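Local atomic coordinates of protease (Penicillium cyclopium, PDB entry 5Z6O), a protein that hydrolyses peptide bonds in proteins as a subtilisin-type serine protease of the proteinase K class, probably including casein, gelatin and collagen among its substrates. Residues T43-G48 / V94-V99; D67-G72 / A215-G220; F158-A163 / H233-A238; C182-S187 / L205-K210. One frame throughout, in Å; residues are numbered along the deposited sequence. Where two conformers were deposited one is given.

Interaction 1. Residues T43-G48 / V94-V99; sequences TGIDIG and VVAVKV
K98 runs alongside the backbone of T43 and G44 and touches it with its methylene groups. K98 CB starts 3.9 Å from G44 CA. CG, anti to the backbone N (chi1 177°), turns the chain beside the T43 carbonyl, and K98 CD draws closer still, 3.4 Å from T43 O. K98 CE is receding, at 3.8 Å from T43 O. The chain stays extended to NZ, which is linked to T43 O through a water; the water donates to T43 O over 2.7 Å but accepts only weakly from NZ. Stronger partners hold the amine: a salt bridge to D64 and the carbonyls of D66 and T68. G44 suits this passage, since a CB there would lie 3.2 Å from K98 CD and, at these backbone angles, jam against T43 O.

Further along, I45 lays CD1 over strand 93-98, 3.5 Å from V94 CG1 and 3.7 Å from A96 CB, while A78 of helix 73-82 touches the same isoleucine. The loop directly follows D42, the probable charge-relay aspartate. With no direct hydrogen bond, it meets the strand through I45, lysine methylenes against the T43 carbonyl and one weakly held water bridge; the ammonium is probably neutralised mainly by D64.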
loop_
_atom_site.group_PDB
_atom_site.type_symbol
_atom_site.label_atom_id
_atom_site.label_comp_id
_atom_site.label_asym_id
_atom_site.label_seq_id
_atom_site.Cartn_x
_atom_site.Cartn_y
_atom_site.Cartn_z
ATOM N N THR A 43 7.001 -1.287 -10.337
ATOM C CA THR A 43 7.388 -1.270 -11.744
ATOM C C THR A 43 7.353 0.119 -12.399
ATOM O O THR A 43 7.511 0.205 -13.627
ATOM C CB THR A 43 6.500 -2.216 -12.547
ATOM O OG1 THR A 43 5.141 -1.760 -12.559
ATOM C CG2 THR A 43 6.536 -3.620 -11.975
ATOM N N GLY A 44 7.154 1.189 -11.642
ATOM C CA GLY A 44 6.909 2.495 -12.221
ATOM C C GLY A 44 5.432 2.841 -12.243
ATOM O O GLY A 44 4.564 2.024 -11.964
ATOM N N ILE A 45 5.146 4.104 -12.557
ATOM C CA ILE A 45 3.777 4.609 -12.566
ATOM C C ILE A 45 3.541 5.363 -13.861
ATOM O O ILE A 45 4.382 6.175 -14.267
ATOM C CB ILE A 45 3.517 5.560 -11.390
ATOM C CG1 ILE A 45 3.746 4.871 -10.059
ATOM C CG2 ILE A 45 2.085 6.124 -11.457
ATOM C CD1 ILE A 45 3.744 5.889 -8.910
ATOM N N ASP A 46 2.382 5.137 -14.472
ATOM C CA ASP A 46 1.940 5.959 -15.614
ATOM C C ASP A 46 1.446 7.270 -15.034
ATOM O O ASP A 46 0.256 7.442 -14.757
ATOM C CB ASP A 46 0.859 5.234 -16.404
ATOM C CG ASP A 46 0.318 6.050 -17.568
ATOM O OD1 ASP A 46 0.862 7.117 -17.865
ATOM O OD2 ASP A 46 -0.679 5.620 -18.158
ATOM N N ILE A 47 2.382 8.204 -14.819
ATOM C CA ILE A 47 2.050 9.422 -14.100
ATOM C C ILE A 47 1.119 10.313 -14.903
ATOM O O ILE A 47 0.489 11.203 -14.324
ATOM C CB ILE A 47 3.307 10.206 -13.651
ATOM C CG1 ILE A 47 4.123 10.659 -14.837
ATOM C CG2 ILE A 47 4.203 9.380 -12.649
ATOM C CD1 ILE A 47 5.181 11.667 -14.449
ATOM N N GLY A 48 0.974 10.061 -16.199
ATOM C CA GLY A 48 0.025 10.832 -16.996
ATOM C C GLY A 48 -1.403 10.359 -16.877
ATOM O O GLY A 48 -2.312 10.970 -17.440
ATOM N N VAL A 94 2.150 11.413 -4.968
ATOM C CA VAL A 94 2.651 10.080 -5.306
ATOM C C VAL A 94 3.958 10.226 -6.065
ATOM O O VAL A 94 4.041 11.047 -6.979
ATOM C CB VAL A 94 1.645 9.296 -6.168
ATOM C CG1 VAL A 94 2.196 7.938 -6.483
ATOM C CG2 VAL A 94 0.403 9.154 -5.438
ATOM N N VAL A 95 4.969 9.422 -5.705
ATOM C CA VAL A 95 6.279 9.494 -6.333
ATOM C C VAL A 95 6.638 8.105 -6.854
ATOM O O VAL A 95 6.648 7.132 -6.093
ATOM C CB VAL A 95 7.354 10.009 -5.361
ATOM C CG1 VAL A 95 8.684 10.069 -6.063
ATOM C CG2 VAL A 95 6.999 11.406 -4.862
ATOM N N ALA A 96 6.926 8.005 -8.154
ATOM C CA ALA A 96 7.260 6.714 -8.735
ATOM C C ALA A 96 8.703 6.379 -8.419
ATOM O O ALA A 96 9.605 7.161 -8.748
ATOM C CB ALA A 96 7.087 6.743 -10.254
ATOM N N VAL A 97 8.934 5.221 -7.807
ATOM C CA VAL A 97 10.282 4.700 -7.646
ATOM C C VAL A 97 10.323 3.376 -8.402
ATOM O O VAL A 97 9.877 2.341 -7.898
ATOM C CB VAL A 97 10.663 4.525 -6.170
ATOM C CG1 VAL A 97 12.095 3.997 -6.053
ATOM C CG2 VAL A 97 10.498 5.859 -5.383
ATOM N N LYS A 98 10.860 3.380 -9.612
ATOM C CA LYS A 98 10.822 2.190 -10.454
ATOM C C LYS A 98 12.044 1.329 -10.146
ATOM O O LYS A 98 13.187 1.763 -10.380
ATOM C CB LYS A 98 10.805 2.562 -11.933
ATOM C CG LYS A 98 10.828 1.333 -12.821
ATOM C CD LYS A 98 10.526 1.676 -14.309
ATOM C CE LYS A 98 10.945 0.518 -15.159
ATOM N NZ LYS A 98 10.521 0.799 -16.573
ATOM N N VAL A 99 11.814 0.112 -9.628
ATOM C CA VAL A 99 12.914 -0.773 -9.217
ATOM C C VAL A 99 12.766 -2.142 -9.868
ATOM O O VAL A 99 13.649 -3.001 -9.742
ATOM C CB VAL A 99 12.986 -0.923 -7.689
ATOM C CG1 VAL A 99 13.198 0.428 -6.982
ATOM C CG2 VAL A 99 11.722 -1.632 -7.171
HETATM O O HOH W 1 8.108 -1.302 -15.833
#

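Interaction 2. Residues D67-G72 / A215-G220; sequences DTDGNG and AYPGGG
G72 and Y216 are the nearest CA pair between two irregular segments, with G72 CA 5.6 Å from Y216 CA. The 215-220 side is a type II beta turn from Y216 to G219, with P217 and G218 at its corners; the Y216 O to G219 N bond is weak, and a firmer bond runs from Y216 N to G220 O at 3.0 Å. On the other side the chain folds over D69: its OD1 accepts from N71 N at 3.0 Å and from G72 N at 2.9 Å, both donors coming from the same face and from above the carboxylate plane. The N71 bond makes an Asx turn, and the G72 bond extends it to an Asx motif leading into helix 73-82, for which G72 is the N-cap. The helix opens with H73, the probable charge-relay histidine. N71 OD1 bonds H73 ND1 and N71 ND2 bonds A102 O, consistent with the turn helping to place N71 beside the histidine.

P217 reaches across to 67-72, its CG 3.5 Å from D69 OD2 and its CD 3.6 Å from G72 CA. That carboxylate oxygen is itself bonded to T75 OG1. The Y216 ring meets G72 obliquely, Y216 CE1 standing 3.6 Å from G72 CA; a CB at G72 would clash with this ring. A water in the plane of the ring, at its edge, links Y216 OH to N71 O, to which it donates over 3.1 Å.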
loop_
_atom_site.group_PDB
_atom_site.type_symbol
_atom_site.label_atom_id
_atom_site.label_comp_id
_atom_site.label_asym_id
_atom_site.label_seq_id
_atom_site.Cartn_x
_atom_site.Cartn_y
_atom_site.Cartn_z
ATOM N N ASP A 67 11.453 5.286 -18.530
ATOM C CA ASP A 67 10.786 5.883 -17.364
ATOM C C ASP A 67 9.271 5.832 -17.512
ATOM O O ASP A 67 8.542 6.843 -17.444
ATOM C CB ASP A 67 11.253 7.305 -17.143
ATOM C CG ASP A 67 12.733 7.368 -16.835
ATOM O OD1 ASP A 67 13.279 6.375 -16.286
ATOM O OD2 ASP A 67 13.369 8.382 -17.174
ATOM N N THR A 68 8.799 4.616 -17.753
ATOM C CA THR A 68 7.376 4.349 -17.851
ATOM C C THR A 68 7.077 3.078 -17.077
ATOM O O THR A 68 7.970 2.277 -16.789
ATOM C CB THR A 68 6.911 4.161 -19.310
ATOM O OG1 THR A 68 7.562 3.011 -19.870
ATOM C CG2 THR A 68 7.281 5.356 -20.160
ATOM N N ASP A 69 5.793 2.868 -16.792
ATOM C CA ASP A 69 5.357 1.591 -16.224
ATOM C C ASP A 69 5.057 0.619 -17.371
ATOM O O ASP A 69 3.964 0.632 -17.952
ATOM C CB ASP A 69 4.128 1.807 -15.337
ATOM C CG ASP A 69 3.603 0.490 -14.768
ATOM O OD1 ASP A 69 4.314 -0.509 -14.906
ATOM O OD2 ASP A 69 2.491 0.448 -14.213
ATOM N N GLY A 70 6.012 -0.231 -17.706
ATOM C CA GLY A 70 5.766 -1.181 -18.772
ATOM C C GLY A 70 5.092 -2.463 -18.332
ATOM O O GLY A 70 4.887 -3.373 -19.142
ATOM N N ASN A 71 4.720 -2.558 -17.065
ATOM C CA ASN A 71 4.140 -3.770 -16.507
ATOM C C ASN A 71 2.681 -3.585 -16.140
ATOM O O ASN A 71 1.837 -4.403 -16.498
ATOM C CB ASN A 71 4.937 -4.168 -15.264
ATOM C CG ASN A 71 4.384 -5.396 -14.595
ATOM O OD1 ASN A 71 3.418 -5.320 -13.845
ATOM N ND2 ASN A 71 4.970 -6.540 -14.879
ATOM N N GLY A 72 2.363 -2.534 -15.386
ATOM C CA GLY A 72 1.006 -2.261 -14.949
ATOM C C GLY A 72 0.832 -2.315 -13.444
ATOM O O GLY A 72 -0.034 -1.615 -12.906
ATOM N N ALA A 215 -6.329 1.786 -11.611
ATOM C CA ALA A 215 -5.844 2.300 -12.897
ATOM C C ALA A 215 -4.797 1.379 -13.519
ATOM O O ALA A 215 -4.048 0.676 -12.827
ATOM C CB ALA A 215 -5.217 3.687 -12.688
ATOM N N TYR A 216 -4.709 1.417 -14.847
ATOM C CA TYR A 216 -3.733 0.641 -15.589
ATOM C C TYR A 216 -3.141 1.534 -16.672
ATOM O O TYR A 216 -3.820 2.445 -17.150
ATOM C CB TYR A 216 -4.439 -0.573 -16.212
ATOM C CG TYR A 216 -3.618 -1.794 -16.345
ATOM C CD1 TYR A 216 -3.100 -2.439 -15.229
ATOM C CD2 TYR A 216 -3.387 -2.346 -17.601
ATOM C CE1 TYR A 216 -2.350 -3.588 -15.365
ATOM C CE2 TYR A 216 -2.639 -3.488 -17.745
ATOM C CZ TYR A 216 -2.122 -4.101 -16.631
ATOM O OH TYR A 216 -1.375 -5.250 -16.794
ATOM N N PRO A 217 -1.872 1.355 -17.020
ATOM C CA PRO A 217 -1.236 2.266 -17.989
ATOM C C PRO A 217 -2.060 2.448 -19.254
ATOM O O PRO A 217 -2.645 1.505 -19.789
ATOM C CB PRO A 217 0.094 1.585 -18.291
ATOM C CG PRO A 217 0.436 0.846 -17.010
ATOM C CD PRO A 217 -0.937 0.321 -16.535
ATOM N N GLY A 218 -2.127 3.695 -19.718
ATOM C CA GLY A 218 -2.822 4.007 -20.945
ATOM C C GLY A 218 -4.244 4.473 -20.779
ATOM O O GLY A 218 -4.944 4.597 -21.783
ATOM N N GLY A 219 -4.708 4.691 -19.547
ATOM C CA GLY A 219 -5.962 5.374 -19.282
ATOM C C GLY A 219 -7.133 4.503 -18.861
ATOM O O GLY A 219 -8.162 5.055 -18.454
ATOM N N GLY A 220 -7.042 3.178 -18.964
ATOM C CA GLY A 220 -8.102 2.305 -18.501
ATOM C C GLY A 220 -7.897 1.824 -17.069
ATOM O O GLY A 220 -7.168 2.423 -16.269
HETATM O O HOH W 2 -0.264 -5.748 -14.633
#

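Interaction 3. Residues F158-A163 / H233-A238; sequences FLSVAA and HVAGAA
This is a buried helix-on-sheet contact near the centre of the molecule: F158 and S160 of strand 157-162 pack on V234, A235 and A238 of helix 227-245. The axes of strand 158-162 and helix 233-238 approach to 8.1 Å and run nearly antiparallel, at 162° between their directions. F158 carries most of the apolar contact. Its CG is anti to the backbone N (chi1 165°), which carries the ring out toward the helix. There A238 CB sits over one ring face in a CH-pi contact, 3.8 Å from the F158 centroid and 23° off the normal, displaced toward the rim. V234 meets the same ring differently, with its CG1 at the edge, 4.0 Å from F158 CZ.

In the subtilisin fold this long helix packs against the central parallel sheet, and its start holds S228, the probable charge-relay serine. F158 also touches T249, A252 and C253 of helix 249-259, so one ring joins a strand to two helices. Without the ring, as with an alanine here, A238 CB would probably lose the face it rests on and a gap would open between the strand and the two helices.

Nearer the C-terminal end of the strand, in one of two conformers, S160 OG lies 3.5 Å from A235 CB and bonds N134 OD1 of the adjoining strand; this placing is less certain.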
loop_
_atom_site.group_PDB
_atom_site.type_symbol
_atom_site.label_atom_id
_atom_site.label_comp_id
_atom_site.label_asym_id
_atom_site.label_seq_id
_atom_site.Cartn_x
_atom_site.Cartn_y
_atom_site.Cartn_z
ATOM N N PHE A 158 6.890 5.613 6.885
ATOM C CA PHE A 158 6.045 4.460 7.188
ATOM C C PHE A 158 6.149 3.492 6.021
ATOM O O PHE A 158 6.202 3.916 4.866
ATOM C CB PHE A 158 4.599 4.913 7.393
ATOM C CG PHE A 158 3.580 3.783 7.367
ATOM C CD1 PHE A 158 3.245 3.089 8.514
ATOM C CD2 PHE A 158 2.968 3.429 6.175
ATOM C CE1 PHE A 158 2.299 2.063 8.474
ATOM C CE2 PHE A 158 2.019 2.428 6.120
ATOM C CZ PHE A 158 1.677 1.747 7.267
ATOM N N LEU A 159 6.195 2.185 6.312
ATOM C CA LEU A 159 6.443 1.238 5.235
ATOM C C LEU A 159 5.401 0.133 5.290
ATOM O O LEU A 159 5.363 -0.646 6.249
ATOM C CB LEU A 159 7.879 0.690 5.319
ATOM C CG LEU A 159 8.263 -0.379 4.281
ATOM C CD1 LEU A 159 7.895 0.035 2.847
ATOM C CD2 LEU A 159 9.759 -0.641 4.409
ATOM N N SER A 160 4.511 0.088 4.304
ATOM C CA SER A 160 3.567 -1.017 4.177
ATOM C C SER A 160 4.096 -2.020 3.159
ATOM O O SER A 160 4.523 -1.637 2.067
ATOM C CB SER A 160 2.182 -0.505 3.764
ATOM O OG SER A 160 2.255 0.206 2.557
ATOM N N VAL A 161 4.057 -3.304 3.517
ATOM C CA VAL A 161 4.648 -4.382 2.729
ATOM C C VAL A 161 3.634 -5.485 2.488
ATOM O O VAL A 161 2.977 -5.937 3.434
ATOM C CB VAL A 161 5.881 -4.955 3.476
ATOM C CG1 VAL A 161 6.481 -6.081 2.712
ATOM C CG2 VAL A 161 6.947 -3.861 3.673
ATOM N N ALA A 162 3.565 -5.971 1.245
ATOM C CA ALA A 162 2.747 -7.138 0.942
ATOM C C ALA A 162 3.289 -8.363 1.667
ATOM O O ALA A 162 4.504 -8.604 1.709
ATOM C CB ALA A 162 2.725 -7.392 -0.561
ATOM N N ALA A 163 2.390 -9.167 2.227
ATOM C CA ALA A 163 2.888 -10.327 2.979
ATOM C C ALA A 163 3.427 -11.421 2.069
ATOM O O ALA A 163 4.242 -12.243 2.528
ATOM C CB ALA A 163 1.783 -10.903 3.858
ATOM N N HIS A 233 -3.786 -0.323 0.036
ATOM C CA HIS A 233 -4.897 0.198 0.845
ATOM C C HIS A 233 -4.360 0.738 2.159
ATOM O O HIS A 233 -4.833 1.765 2.663
ATOM C CB HIS A 233 -5.945 -0.887 1.140
ATOM C CG HIS A 233 -6.778 -1.299 -0.048
ATOM N ND1 HIS A 233 -6.363 -2.244 -0.968
ATOM C CD2 HIS A 233 -8.029 -0.927 -0.432
ATOM C CE1 HIS A 233 -7.325 -2.439 -1.861
ATOM N NE2 HIS A 233 -8.346 -1.656 -1.556
ATOM N N VAL A 234 -3.385 0.036 2.743
ATOM C CA VAL A 234 -2.842 0.447 4.035
ATOM C C VAL A 234 -1.911 1.647 3.855
ATOM O O VAL A 234 -1.918 2.566 4.685
ATOM C CB VAL A 234 -2.138 -0.745 4.721
ATOM C CG1 VAL A 234 -1.532 -0.333 6.080
ATOM C CG2 VAL A 234 -3.137 -1.880 4.963
ATOM N N ALA A 235 -1.159 1.703 2.751
ATOM C CA ALA A 235 -0.359 2.898 2.469
ATOM C C ALA A 235 -1.262 4.118 2.393
ATOM O O ALA A 235 -0.973 5.170 2.991
ATOM C CB ALA A 235 0.406 2.762 1.140
ATOM N N GLY A 236 -2.367 3.992 1.658
ATOM C CA GLY A 236 -3.288 5.114 1.566
ATOM C C GLY A 236 -3.913 5.461 2.906
ATOM O O GLY A 236 -4.078 6.640 3.229
ATOM N N ALA A 237 -4.321 4.450 3.679
ATOM C CA ALA A 237 -4.918 4.751 4.977
ATOM C C ALA A 237 -3.920 5.443 5.902
ATOM O O ALA A 237 -4.304 6.302 6.707
ATOM C CB ALA A 237 -5.448 3.460 5.631
ATOM N N ALA A 238 -2.637 5.062 5.842
ATOM C CA ALA A 238 -1.658 5.753 6.663
ATOM C C ALA A 238 -1.549 7.205 6.260
ATOM O O ALA A 238 -1.497 8.085 7.119
ATOM C CB ALA A 238 -0.286 5.080 6.562
#

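Interaction 4. Residues C182-S187 / L205-K210; sequences CTIAAS and LYAPGK
A185 and S187 alternate with L205 and A207 in a parallel ladder that satisfies most of the backbone between the two strands. A185 N donates to L205 O at 3.0 Å, in the carbonyl plane. A185 O takes A207 N at 2.9 Å, the donor lying nearly along the C=O axis. Next, S187 N reaches A207 O at 2.9 Å, but from 40° above the carbonyl plane. Just past the end of strand 205-208, S187 O accepts G209 N in plane, on a lone pair, and receives a weak second bond from K210 N. One donor is left out: L205 N is buried without a partner, 3.6 Å from T183 O. Outside the pair, T183 N is held by D204 OD2 and A186 N by T197 OG1.

Strand 205-208 is the outermost on this side of the seven-stranded parallel sheet of the subtilisin fold, and it comes directly after D204, a residue of the calcium site. On one face of the pair I184 and L205 lie side by side, I184 CD1 3.7 Å from L205 CD2, with V234 of helix 227-245 against I184 and A207. On the other face, A185 CB sits over the Y206 ring, 3.8 Å from its centroid and 15° off the normal, while A186 O lies in plane at the ring edge, 3.4 Å from Y206 CD2. Y206 OH is bonded to S193 OG. A serine replacing Y206 would probably uncover A185 CB and leave S193 without this hydroxyl partner. At the start of strand 182-187, C182 is tied to C253 by a disulfide.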
loop_
_atom_site.group_PDB
_atom_site.type_symbol
_atom_site.label_atom_id
_atom_site.label_comp_id
_atom_site.label_asym_id
_atom_site.label_seq_id
_atom_site.Cartn_x
_atom_site.Cartn_y
_atom_site.Cartn_z
ATOM N N CYS A 182 4.889 -2.622 8.289
ATOM C CA CYS A 182 3.480 -2.926 8.478
ATOM C C CYS A 182 3.160 -3.960 7.400
ATOM O O CYS A 182 3.128 -3.634 6.211
ATOM C CB CYS A 182 2.645 -1.648 8.354
ATOM S SG CYS A 182 1.122 -1.661 9.341
ATOM N N THR A 183 3.047 -5.224 7.798
ATOM C CA THR A 183 2.953 -6.333 6.850
ATOM C C THR A 183 1.490 -6.733 6.663
ATOM O O THR A 183 0.799 -7.031 7.653
ATOM C CB THR A 183 3.747 -7.523 7.385
ATOM O OG1 THR A 183 5.122 -7.144 7.521
ATOM C CG2 THR A 183 3.645 -8.705 6.463
ATOM N N ILE A 184 1.033 -6.790 5.401
ATOM C CA ILE A 184 -0.404 -6.762 5.101
ATOM C C ILE A 184 -0.798 -8.045 4.370
ATOM O O ILE A 184 -0.242 -8.364 3.316
ATOM C CB ILE A 184 -0.784 -5.534 4.249
ATOM C CG1 ILE A 184 -0.174 -4.237 4.802
ATOM C CG2 ILE A 184 -2.296 -5.420 4.140
ATOM C CD1 ILE A 184 -0.498 -4.039 6.302
ATOM N N ALA A 185 -1.785 -8.758 4.909
ATOM C CA ALA A 185 -2.361 -9.925 4.255
ATOM C C ALA A 185 -3.623 -9.535 3.495
ATOM O O ALA A 185 -4.172 -8.439 3.673
ATOM C CB ALA A 185 -2.665 -11.025 5.289
ATOM N N ALA A 186 -4.065 -10.429 2.609
ATOM C CA ALA A 186 -5.123 -10.111 1.650
ATOM C C ALA A 186 -6.462 -10.725 2.053
ATOM O O ALA A 186 -6.536 -11.927 2.332
ATOM C CB ALA A 186 -4.743 -10.605 0.260
ATOM N N SER A 187 -7.532 -9.917 2.025
ATOM C CA SER A 187 -8.872 -10.406 2.344
ATOM C C SER A 187 -9.743 -10.419 1.094
ATOM O O SER A 187 -9.410 -9.795 0.085
ATOM C CB SER A 187 -9.531 -9.535 3.431
ATOM O OG SER A 187 -9.882 -8.238 2.947
ATOM N N LEU A 205 -2.096 -6.846 9.822
ATOM C CA LEU A 205 -3.548 -6.824 9.575
ATOM C C LEU A 205 -3.830 -7.250 8.135
ATOM O O LEU A 205 -2.920 -7.419 7.321
ATOM C CB LEU A 205 -4.168 -5.448 9.854
ATOM C CG LEU A 205 -3.775 -4.330 8.914
ATOM C CD1 LEU A 205 -4.921 -3.284 8.857
ATOM C CD2 LEU A 205 -2.517 -3.600 9.413
ATOM N N TYR A 206 -5.115 -7.418 7.844
ATOM C CA TYR A 206 -5.657 -7.706 6.517
ATOM C C TYR A 206 -6.132 -6.423 5.860
ATOM O O TYR A 206 -6.581 -5.492 6.536
ATOM C CB TYR A 206 -6.875 -8.666 6.580
ATOM C CG TYR A 206 -6.488 -10.131 6.745
ATOM C CD1 TYR A 206 -6.113 -10.652 8.006
ATOM C CD2 TYR A 206 -6.474 -10.987 5.630
ATOM C CE1 TYR A 206 -5.723 -12.010 8.131
ATOM C CE2 TYR A 206 -6.106 -12.336 5.744
ATOM C CZ TYR A 206 -5.743 -12.833 6.983
ATOM O OH TYR A 206 -5.401 -14.164 7.032
ATOM N N ALA A 207 -6.107 -6.427 4.525
ATOM C CA ALA A 207 -6.767 -5.389 3.749
ATOM C C ALA A 207 -7.264 -6.037 2.480
ATOM O O ALA A 207 -6.772 -7.111 2.104
ATOM C CB ALA A 207 -5.807 -4.231 3.426
ATOM N N PRO A 208 -8.208 -5.407 1.780
ATOM C CA PRO A 208 -8.802 -6.028 0.588
ATOM C C PRO A 208 -7.741 -6.345 -0.446
ATOM O O PRO A 208 -6.931 -5.485 -0.808
ATOM C CB PRO A 208 -9.772 -4.954 0.082
ATOM C CG PRO A 208 -10.249 -4.302 1.343
ATOM C CD PRO A 208 -8.979 -4.221 2.217
ATOM N N GLY A 209 -7.768 -7.584 -0.941
ATOM C CA GLY A 209 -6.688 -8.008 -1.807
ATOM C C GLY A 209 -7.114 -8.891 -2.942
ATOM O O GLY A 209 -6.273 -9.263 -3.757
ATOM N N LYS A 210 -8.388 -9.271 -3.009
ATOM C CA LYS A 210 -8.847 -10.118 -4.109
ATOM C C LYS A 210 -9.834 -9.350 -4.953
ATOM O O LYS A 210 -10.781 -8.738 -4.417
ATOM C CB LYS A 210 -9.493 -11.409 -3.588
ATOM C CG LYS A 210 -10.077 -12.276 -4.732
ATOM C CD LYS A 210 -10.583 -13.621 -4.190
ATOM C CE LYS A 210 -11.034 -14.531 -5.342
ATOM N NZ LYS A 210 -12.405 -14.180 -5.736
#

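How the interactions relate
From the N terminus, interaction 1 opens just after strand 37-42, and interaction 2 opens at 67-72 before 94-99 closes the first, so the two cross. They also touch: T43 OG1 and D46 OD2 probably bond to D69 OD1 and G218 N, gathering the loops around helix 73-82. Interaction 3 opens at 158-163, and interaction 4 both opens and closes at 182-187 and 205-210. Interaction 2 closes at 215-220 and interaction 3 at 233-238, so these two cross and each encloses interaction 4. Strands 157-162 and 182-187 are sheet neighbours, joining interactions 3 and 4 against helix 227-245; interactions 1 and 4 lie on opposite sides of the chain's centre.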